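PDB 7C6O: cobalamin biosynthesis protein CobN from Mycobacterium tuberculosis, which probably catalyses, as the large subunit of cobaltochelatase, the ATP-dependent insertion of cobalt into the corrin ring during cobalamin biosynthesis. Local coordinates for residues A723-G728 and G831-L836. Numbering follows the deposited sequence. Where two conformers were deposited one is given.
Sequences ARQLFG and GLVNVL
Leu-726 N donates to Gly-831 O at 2.9 Å, in the plane of the carbonyl and on a lone pair. The bond is bent, with an N-H...O angle of 144°. It is the one direct hydrogen bond between 723-728 and 831-836. Beside it, Gly-831, which has positive phi (72°), packs its CA against Arg-724 O in a CA-H...O contact of 3.4 Å.

Two waters extend the join. Water 1 lies 2.7 Å from Gln-725 OE1 and accepts from Val-833 N at 2.9 Å. Water 2 donates to Leu-726 O at 2.8 Å and accepts from Asn-834 N. Water 2 thus bridges the two backbones, and water 1 joins the Gln-725 side chain to Val-833 N.

A turn at chi2 (-62°) in Gln-725 brings OE1 against Gly-831 CA and to 3.4 Å from Val-833 CG2, while NE2 is held by Ile-720 O. The side chains of Leu-726 and Leu-832 run alongside each other in the same direction and meet through their CD2 methyls at 4.0 Å. The Phe-727 ring approaches Val-833 CB more loosely, at 4.4 Å from CD1.

Further out, Asn-834 is fixed by hydrogen bonds to Gly-265 and Asp-268. Phe-727 stacks edge-to-face on Phe-792 of helix 784-801, which Gln-725 and Val-833 also touch. The contact therefore packs the loop after helix 710-722 and the loop leading to helix 853-874 against helix 784-801.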
ATOM      1  N   ALA A 723      -8.882 -19.436 -11.947  1.00 22.30           N
ATOM      2  CA  ALA A 723      -9.687 -18.865 -10.881  1.00 19.52           C
ATOM      3  C   ALA A 723     -11.065 -18.464 -11.386  1.00 21.29           C
ATOM      4  O   ALA A 723     -11.256 -18.158 -12.568  1.00 18.24           O
ATOM      5  CB  ALA A 723      -8.993 -17.641 -10.282  1.00 20.86           C
ATOM      6  N   ARG A 724     -12.038 -18.484 -10.478  1.00 23.42           N
ATOM      7  CA  ARG A 724     -13.325 -17.873 -10.773  0.53 28.64           C
ATOM      8  C   ARG A 724     -13.134 -16.365 -10.897  1.00 27.73           C
ATOM      9  O   ARG A 724     -12.449 -15.741 -10.078  1.00 23.74           O
ATOM     10  CB  ARG A 724     -14.351 -18.232  -9.692  0.53 31.28           C
ATOM     11  CG  ARG A 724     -14.758 -17.105  -8.749  0.53 33.94           C
ATOM     12  CD  ARG A 724     -13.863 -17.034  -7.518  0.53 36.05           C
ATOM     13  NE  ARG A 724     -14.126 -15.828  -6.735  0.53 35.87           N
ATOM     14  CZ  ARG A 724     -13.328 -14.765  -6.704  0.53 32.40           C
ATOM     15  NH1 ARG A 724     -12.199 -14.760  -7.400  0.53 30.53           N
ATOM     16  NH2 ARG A 724     -13.654 -13.711  -5.969  0.53 28.06           N
ATOM     17  N   GLN A 725     -13.712 -15.782 -11.940  1.00 24.82           N
ATOM     18  CA  GLN A 725     -13.443 -14.389 -12.266  1.00 22.21           C
ATOM     19  C   GLN A 725     -14.402 -13.455 -11.541  1.00 21.42           C
ATOM     20  O   GLN A 725     -15.624 -13.608 -11.639  1.00 19.55           O
ATOM     21  CB  GLN A 725     -13.536 -14.164 -13.777  1.00 19.22           C
ATOM     22  CG  GLN A 725     -12.588 -15.028 -14.598  1.00 18.79           C
ATOM     23  CD  GLN A 725     -11.125 -14.770 -14.281  1.00 20.11           C
ATOM     24  OE1 GLN A 725     -10.761 -13.708 -13.765  1.00 20.17           O
ATOM     25  NE2 GLN A 725     -10.277 -15.745 -14.587  1.00 19.84           N
ATOM     26  N   LEU A 726     -13.839 -12.500 -10.807  1.00 16.86           N
ATOM     27  CA  LEU A 726     -14.573 -11.319 -10.369  1.00 19.16           C
ATOM     28  C   LEU A 726     -14.325 -10.237 -11.411  1.00 21.98           C
ATOM     29  O   LEU A 726     -13.225  -9.679 -11.489  1.00 19.24           O
ATOM     30  CB  LEU A 726     -14.125 -10.870  -8.980  1.00 17.95           C
ATOM     31  CG  LEU A 726     -14.836  -9.645  -8.400  1.00 18.24           C
ATOM     32  CD1 LEU A 726     -16.320  -9.925  -8.188  1.00 23.15           C
ATOM     33  CD2 LEU A 726     -14.183  -9.214  -7.099  1.00 20.14           C
ATOM     34  N   PHE A 727     -15.333  -9.965 -12.234  1.00 19.82           N
ATOM     35  CA  PHE A 727     -15.180  -9.048 -13.355  1.00 22.55           C
ATOM     36  C   PHE A 727     -16.426  -8.185 -13.451  1.00 22.41           C
ATOM     37  O   PHE A 727     -17.545  -8.707 -13.445  1.00 23.35           O
ATOM     38  CB  PHE A 727     -14.948  -9.812 -14.664  1.00 22.33           C
ATOM     39  CG  PHE A 727     -14.498  -8.939 -15.801  1.00 27.58           C
ATOM     40  CD1 PHE A 727     -13.160  -8.612 -15.951  1.00 26.66           C
ATOM     41  CD2 PHE A 727     -15.410  -8.449 -16.719  1.00 30.90           C
ATOM     42  CE1 PHE A 727     -12.741  -7.808 -16.996  1.00 27.68           C
ATOM     43  CE2 PHE A 727     -14.998  -7.645 -17.766  1.00 30.76           C
ATOM     44  CZ  PHE A 727     -13.662  -7.326 -17.905  1.00 28.25           C
ATOM     45  N   GLY A 728     -16.231  -6.871 -13.537  1.00 22.02           N
ATOM     46  CA  GLY A 728     -17.359  -5.960 -13.481  1.00 24.59           C
ATOM     47  C   GLY A 728     -18.174  -6.094 -12.217  1.00 26.16           C
ATOM     48  O   GLY A 728     -19.382  -5.839 -12.232  1.00 25.60           O
ATOM     49  N   GLY A 831      -8.463 -14.047  -9.855  1.00 18.07           N
ATOM     50  CA  GLY A 831      -9.716 -13.686 -10.490  1.00 19.36           C
ATOM     51  C   GLY A 831      -9.938 -12.199 -10.641  1.00 18.74           C
ATOM     52  O   GLY A 831     -11.087 -11.748 -10.644  1.00 17.11           O
ATOM     53  N   LEU A 832      -8.867 -11.421 -10.769  1.00 18.28           N
ATOM     54  CA  LEU A 832      -8.941  -9.962 -10.831  1.00 14.17           C
ATOM     55  C   LEU A 832      -8.252  -9.492 -12.112  1.00 16.95           C
ATOM     56  O   LEU A 832      -7.173  -8.892 -12.071  1.00 19.29           O
ATOM     57  CB  LEU A 832      -8.295  -9.334  -9.577  1.00 13.98           C
ATOM     58  CG  LEU A 832      -8.807  -9.835  -8.226  1.00 14.94           C
ATOM     59  CD1 LEU A 832      -7.937  -9.312  -7.089  1.00 14.20           C
ATOM     60  CD2 LEU A 832     -10.257  -9.432  -8.012  1.00 16.53           C
ATOM     61  N   VAL A 833      -8.888  -9.758 -13.256  1.00 15.89           N
ATOM     62  CA  VAL A 833      -8.250  -9.470 -14.535  1.00 17.39           C
ATOM     63  C   VAL A 833      -8.114  -7.964 -14.768  1.00 15.19           C
ATOM     64  O   VAL A 833      -7.202  -7.524 -15.479  1.00 16.94           O
ATOM     65  CB  VAL A 833      -9.024 -10.177 -15.668  1.00 20.22           C
ATOM     66  CG1 VAL A 833      -8.648  -9.627 -17.041  1.00 22.26           C
ATOM     67  CG2 VAL A 833      -8.753 -11.676 -15.626  1.00 22.54           C
ATOM     68  N   ASN A 834      -8.971  -7.144 -14.151  1.00 15.60           N
ATOM     69  CA  ASN A 834      -8.880  -5.714 -14.437  1.00 13.96           C
ATOM     70  C   ASN A 834      -7.667  -5.039 -13.789  1.00 17.94           C
ATOM     71  O   ASN A 834      -7.504  -3.827 -13.967  1.00 19.40           O
ATOM     72  CB  ASN A 834     -10.176  -4.996 -14.032  1.00 17.21           C
ATOM     73  CG  ASN A 834     -10.321  -4.810 -12.529  1.00 18.54           C
ATOM     74  OD1 ASN A 834      -9.694  -5.503 -11.732  1.00 20.84           O
ATOM     75  ND2 ASN A 834     -11.179  -3.874 -12.138  1.00 17.81           N
ATOM     76  N   VAL A 835      -6.809  -5.768 -13.066  1.00 16.68           N
ATOM     77  CA  VAL A 835      -5.526  -5.187 -12.679  1.00 16.09           C
ATOM     78  C   VAL A 835      -4.607  -5.080 -13.888  1.00 17.45           C
ATOM     79  O   VAL A 835      -3.617  -4.339 -13.854  1.00 17.86           O
ATOM     80  CB  VAL A 835      -4.844  -5.985 -11.549  1.00 13.99           C
ATOM     81  CG1 VAL A 835      -5.788  -6.151 -10.364  1.00 13.78           C
ATOM     82  CG2 VAL A 835      -4.334  -7.337 -12.055  1.00 13.93           C
ATOM     83  N   LEU A 836      -4.913  -5.804 -14.955  1.00 16.10           N
ATOM     84  CA  LEU A 836      -4.298  -5.686 -16.264  1.00 13.82           C
ATOM     85  C   LEU A 836      -5.108  -4.718 -17.122  1.00 15.17           C
ATOM     86  O   LEU A 836      -6.335  -4.645 -16.995  1.00 14.36           O
ATOM     87  CB  LEU A 836      -4.222  -7.051 -16.943  1.00 15.16           C
ATOM     88  CG  LEU A 836      -3.662  -8.186 -16.078  1.00 15.30           C
ATOM     89  CD1 LEU A 836      -3.685  -9.521 -16.822  1.00 14.95           C
ATOM     90  CD2 LEU A 836      -2.252  -7.853 -15.608  1.00 16.86           C
TER
HETATM   91  O   HOH W   1     -11.458 -11.092 -13.581  1.00 20.24           O
HETATM   92  O   HOH W   2     -11.567  -7.814 -12.745  1.00 18.94           O